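Local structure of xylan esterase 1 (Thermoanaerobacterium sp. 'JW/SL YS485', 3FCY) at residues A[231-243]-A[267-280]. The protein probably removes acetyl groups from xylan and related acetylated substrates as a carboxylic ester hydrolase of the alpha/beta-hydrolase fold, carbohydrate esterase family 7. Numbering follows the deposited sequence.
Sequences YPFLSDYKRVWDL and ENEVFTKLGYIDVK
Asp-278 OD1 takes the backbone N-H of Asp-236 at 2.8 Å in a nearly straight bond (173°). Asp-278, the N-cap residue of helix 279-282, also accepts Lys-280 N on OD1, at 3.0 Å and from the opposite face of the carboxylate. The other oxygen, OD2, is salt-bridged to Lys-280 NZ. With an alanine at Asp-278, the N-H of Asp-236 would probably lose its acceptor, Lys-280 NZ its charged mate though not Asn-44 O, and the helix its cap. Next to this, Val-279 N donates to Leu-234 O at 3.0 Å.

Tyr-237 OH donates to Ile-277 O at 2.8 Å, from above the carbonyl plane. Its ring CD2 packs on Leu-274 CB. Lys-238 CD lies over one face of the Phe-271 ring, 3.7 Å from its centroid, a CH-pi contact. The lysine chain bends at chi2 (74°), which lays CD on the ring. Its NZ pairs with Asp-242 OD1, and a water links it to Glu-267 OE2; Glu-267 OE1 is hydrogen-bonded to His-264 ND1. Trp-241 CB meets Phe-271 CZ at 3.7 Å, and its NE1 is hydrogen-bonded to Asp-324 OD1 of the second subunit.

Loop 231-236 leaves strand 226-230 of the alpha/beta-hydrolase sheet and places Phe-233 beside Ser-208, the predicted nucleophile. Helices 237-242 and 267-274 lie outside the sheet, their N-to-C directions 131° apart. Helix 176-192 packs on Leu-234 and Ile-277, and helix 303-310 on Ser-235 and Asp-236.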
# COMPACT_ATOMS: atom_id res chain seq x y z
N TYR A 231 4.95 26.10 0.25
CA TYR A 231 4.33 25.13 1.15
C TYR A 231 5.18 24.95 2.41
O TYR A 231 5.72 23.87 2.67
CB TYR A 231 4.11 23.78 0.44
CG TYR A 231 5.22 23.30 -0.48
CD1 TYR A 231 6.10 22.29 -0.09
CD2 TYR A 231 5.35 23.81 -1.77
CE1 TYR A 231 7.07 21.79 -0.96
CE2 TYR A 231 6.32 23.32 -2.65
CZ TYR A 231 7.17 22.31 -2.24
OH TYR A 231 8.12 21.82 -3.12
N PRO A 232 5.28 26.01 3.22
CA PRO A 232 6.06 26.02 4.46
C PRO A 232 5.74 24.95 5.50
O PRO A 232 4.58 24.61 5.74
CB PRO A 232 5.85 27.44 5.00
CG PRO A 232 4.48 27.79 4.49
CD PRO A 232 4.53 27.27 3.07
N PHE A 233 6.81 24.44 6.10
CA PHE A 233 6.78 23.42 7.14
C PHE A 233 7.09 24.21 8.42
O PHE A 233 7.54 25.35 8.33
CB PHE A 233 7.89 22.40 6.83
CG PHE A 233 8.03 21.28 7.83
CD1 PHE A 233 6.96 20.43 8.11
CD2 PHE A 233 9.27 21.03 8.42
CE1 PHE A 233 7.13 19.33 8.96
CE2 PHE A 233 9.44 19.93 9.27
CZ PHE A 233 8.37 19.09 9.53
N LEU A 234 6.84 23.61 9.58
CA LEU A 234 7.12 24.26 10.87
C LEU A 234 6.11 25.35 11.24
O LEU A 234 6.47 26.37 11.84
CB LEU A 234 8.53 24.87 10.88
CG LEU A 234 9.70 23.94 10.56
CD1 LEU A 234 10.98 24.76 10.53
CD2 LEU A 234 9.79 22.82 11.59
N SER A 235 4.85 25.14 10.90
CA SER A 235 3.83 26.12 11.19
C SER A 235 2.54 25.55 11.77
O SER A 235 2.03 24.54 11.27
CB SER A 235 3.49 26.90 9.91
OG SER A 235 2.36 27.74 10.10
N ASP A 236 2.04 26.17 12.83
CA ASP A 236 0.77 25.76 13.42
C ASP A 236 0.73 24.28 13.80
O ASP A 236 -0.17 23.55 13.40
CB ASP A 236 -0.32 26.08 12.38
CG ASP A 236 -1.68 26.30 13.00
OD1 ASP A 236 -1.80 26.43 14.23
OD2 ASP A 236 -2.65 26.35 12.21
N TYR A 237 1.72 23.85 14.58
CA TYR A 237 1.83 22.45 15.01
C TYR A 237 0.53 21.81 15.50
O TYR A 237 0.13 20.76 15.00
CB TYR A 237 2.90 22.33 16.09
CG TYR A 237 4.27 22.79 15.62
CD1 TYR A 237 4.97 22.08 14.63
CD2 TYR A 237 4.86 23.94 16.14
CE1 TYR A 237 6.21 22.52 14.18
CE2 TYR A 237 6.10 24.39 15.70
CZ TYR A 237 6.77 23.68 14.72
OH TYR A 237 7.99 24.13 14.28
N LYS A 238 -0.14 22.44 16.46
CA LYS A 238 -1.39 21.92 17.01
C LYS A 238 -2.43 21.59 15.94
O LYS A 238 -3.15 20.59 16.03
CB LYS A 238 -1.97 22.92 18.01
CG LYS A 238 -3.30 22.52 18.67
CD LYS A 238 -3.13 21.43 19.72
CE LYS A 238 -4.32 21.36 20.68
NZ LYS A 238 -5.62 21.07 20.01
N ARG A 239 -2.52 22.44 14.92
CA ARG A 239 -3.47 22.23 13.83
C ARG A 239 -3.19 20.91 13.12
O ARG A 239 -4.10 20.14 12.84
CB ARG A 239 -3.40 23.39 12.83
CG ARG A 239 -4.27 23.21 11.60
CD ARG A 239 -5.75 23.10 11.95
NE ARG A 239 -6.57 23.02 10.75
CZ ARG A 239 -7.88 22.77 10.74
NH1 ARG A 239 -8.53 22.58 11.88
NH2 ARG A 239 -8.54 22.71 9.59
N VAL A 240 -1.92 20.66 12.83
CA VAL A 240 -1.52 19.43 12.16
C VAL A 240 -2.00 18.23 12.97
O VAL A 240 -2.55 17.27 12.43
CB VAL A 240 0.02 19.34 12.02
CG1 VAL A 240 0.41 18.02 11.36
CG2 VAL A 240 0.55 20.52 11.22
N TRP A 241 -1.79 18.29 14.28
CA TRP A 241 -2.19 17.21 15.17
C TRP A 241 -3.71 17.05 15.19
O TRP A 241 -4.22 15.92 15.19
CB TRP A 241 -1.65 17.46 16.59
CG TRP A 241 -2.08 16.42 17.58
CD1 TRP A 241 -1.53 15.18 17.75
CD2 TRP A 241 -3.19 16.50 18.47
NE1 TRP A 241 -2.25 14.47 18.70
CE2 TRP A 241 -3.27 15.26 19.15
CE3 TRP A 241 -4.14 17.49 18.75
CZ2 TRP A 241 -4.26 15.00 20.10
CZ3 TRP A 241 -5.13 17.23 19.70
CH2 TRP A 241 -5.18 15.99 20.37
N ASP A 242 -4.43 18.17 15.21
CA ASP A 242 -5.90 18.15 15.22
C ASP A 242 -6.48 17.44 14.00
O ASP A 242 -7.51 16.77 14.09
CB ASP A 242 -6.48 19.57 15.28
CG ASP A 242 -6.22 20.27 16.60
OD1 ASP A 242 -5.98 19.59 17.62
OD2 ASP A 242 -6.27 21.52 16.62
N LEU A 243 -5.83 17.60 12.85
CA LEU A 243 -6.28 16.98 11.61
C LEU A 243 -5.84 15.52 11.48
O LEU A 243 -6.00 14.92 10.42
CB LEU A 243 -5.76 17.77 10.41
CG LEU A 243 -6.18 19.24 10.29
CD1 LEU A 243 -5.39 19.92 9.19
CD2 LEU A 243 -7.68 19.31 10.00
N GLU A 267 -0.37 18.34 27.25
CA GLU A 267 -0.65 18.80 25.90
C GLU A 267 -0.48 20.30 25.67
O GLU A 267 0.28 20.72 24.79
CB GLU A 267 -2.07 18.39 25.49
CG GLU A 267 -2.45 18.79 24.08
CD GLU A 267 -3.81 18.27 23.69
OE1 GLU A 267 -3.98 17.03 23.68
OE2 GLU A 267 -4.70 19.09 23.40
N ASN A 268 -1.19 21.12 26.45
CA ASN A 268 -1.09 22.57 26.29
C ASN A 268 0.33 23.09 26.48
O ASN A 268 0.77 23.98 25.76
CB ASN A 268 -2.05 23.29 27.24
CG ASN A 268 -2.08 24.79 26.99
OD1 ASN A 268 -2.34 25.23 25.87
ND2 ASN A 268 -1.83 25.57 28.03
N GLU A 269 1.04 22.54 27.46
CA GLU A 269 2.41 22.97 27.71
C GLU A 269 3.33 22.58 26.55
O GLU A 269 4.24 23.31 26.19
CB GLU A 269 2.96 22.35 28.99
CG GLU A 269 2.14 22.64 30.24
CD GLU A 269 2.83 22.14 31.49
OE1 GLU A 269 3.30 20.98 31.48
OE2 GLU A 269 2.91 22.90 32.48
N VAL A 270 3.08 21.40 25.98
CA VAL A 270 3.89 20.92 24.87
C VAL A 270 3.71 21.81 23.64
O VAL A 270 4.69 22.30 23.08
CB VAL A 270 3.51 19.46 24.50
CG1 VAL A 270 4.23 19.04 23.23
CG2 VAL A 270 3.90 18.54 25.65
N PHE A 271 2.46 22.03 23.24
CA PHE A 271 2.21 22.86 22.07
C PHE A 271 2.55 24.33 22.29
O PHE A 271 2.91 25.03 21.34
CB PHE A 271 0.76 22.70 21.61
CG PHE A 271 0.51 21.42 20.87
CD1 PHE A 271 -0.27 20.41 21.45
CD2 PHE A 271 1.07 21.20 19.62
CE1 PHE A 271 -0.47 19.20 20.78
CE2 PHE A 271 0.87 19.99 18.94
CZ PHE A 271 0.10 18.99 19.52
N THR A 272 2.45 24.80 23.53
CA THR A 272 2.79 26.19 23.82
C THR A 272 4.30 26.35 23.64
O THR A 272 4.77 27.34 23.07
CB THR A 272 2.41 26.58 25.27
OG1 THR A 272 0.99 26.53 25.42
CG2 THR A 272 2.90 27.99 25.59
N LYS A 273 5.05 25.37 24.13
CA LYS A 273 6.50 25.41 24.01
C LYS A 273 6.90 25.35 22.53
O LYS A 273 7.83 26.03 22.10
CB LYS A 273 7.12 24.25 24.78
CG LYS A 273 8.62 24.39 24.98
CD LYS A 273 9.10 23.42 26.04
CE LYS A 273 10.59 23.57 26.30
NZ LYS A 273 11.03 22.63 27.38
N LEU A 274 6.18 24.53 21.76
CA LEU A 274 6.46 24.42 20.33
C LEU A 274 6.11 25.76 19.67
O LEU A 274 6.53 26.05 18.55
CB LEU A 274 5.62 23.30 19.70
CG LEU A 274 6.02 21.86 20.04
CD1 LEU A 274 5.02 20.89 19.44
CD2 LEU A 274 7.42 21.57 19.52
N GLY A 275 5.34 26.57 20.38
CA GLY A 275 4.96 27.87 19.87
C GLY A 275 6.16 28.77 19.63
O GLY A 275 6.11 29.68 18.80
N TYR A 276 7.25 28.51 20.35
CA TYR A 276 8.46 29.30 20.19
C TYR A 276 9.07 29.15 18.81
O TYR A 276 9.74 30.07 18.31
CB TYR A 276 9.51 28.90 21.23
CG TYR A 276 9.22 29.36 22.63
CD1 TYR A 276 9.14 30.72 22.94
CD2 TYR A 276 9.06 28.45 23.67
CE1 TYR A 276 8.90 31.16 24.24
CE2 TYR A 276 8.82 28.87 24.97
CZ TYR A 276 8.74 30.22 25.25
OH TYR A 276 8.50 30.63 26.55
N ILE A 277 8.85 27.99 18.19
CA ILE A 277 9.41 27.75 16.87
C ILE A 277 8.33 27.54 15.81
O ILE A 277 8.55 26.85 14.81
CB ILE A 277 10.37 26.53 16.88
CG1 ILE A 277 9.63 25.27 17.37
CG2 ILE A 277 11.56 26.82 17.79
CD1 ILE A 277 10.47 24.01 17.32
N ASP A 278 7.18 28.16 16.04
CA ASP A 278 6.05 28.10 15.12
C ASP A 278 6.18 29.35 14.25
O ASP A 278 5.92 30.46 14.73
CB ASP A 278 4.74 28.15 15.91
CG ASP A 278 3.51 28.04 15.02
OD1 ASP A 278 3.63 28.28 13.81
OD2 ASP A 278 2.42 27.72 15.55
N VAL A 279 6.58 29.19 12.99
CA VAL A 279 6.76 30.34 12.11
C VAL A 279 5.54 31.24 11.97
O VAL A 279 5.68 32.43 11.66
CB VAL A 279 7.22 29.92 10.69
CG1 VAL A 279 8.59 29.27 10.77
CG2 VAL A 279 6.21 28.99 10.04
N LYS A 280 4.35 30.71 12.22
CA LYS A 280 3.16 31.54 12.11
C LYS A 280 3.21 32.62 13.20
O LYS A 280 2.55 33.65 13.08
CB LYS A 280 1.88 30.71 12.25
CG LYS A 280 1.32 30.66 13.66
CD LYS A 280 0.04 29.85 13.73
CE LYS A 280 -0.60 29.96 15.10
NZ LYS A 280 0.37 29.65 16.19
O HOH W 1 -7.04 19.61 21.99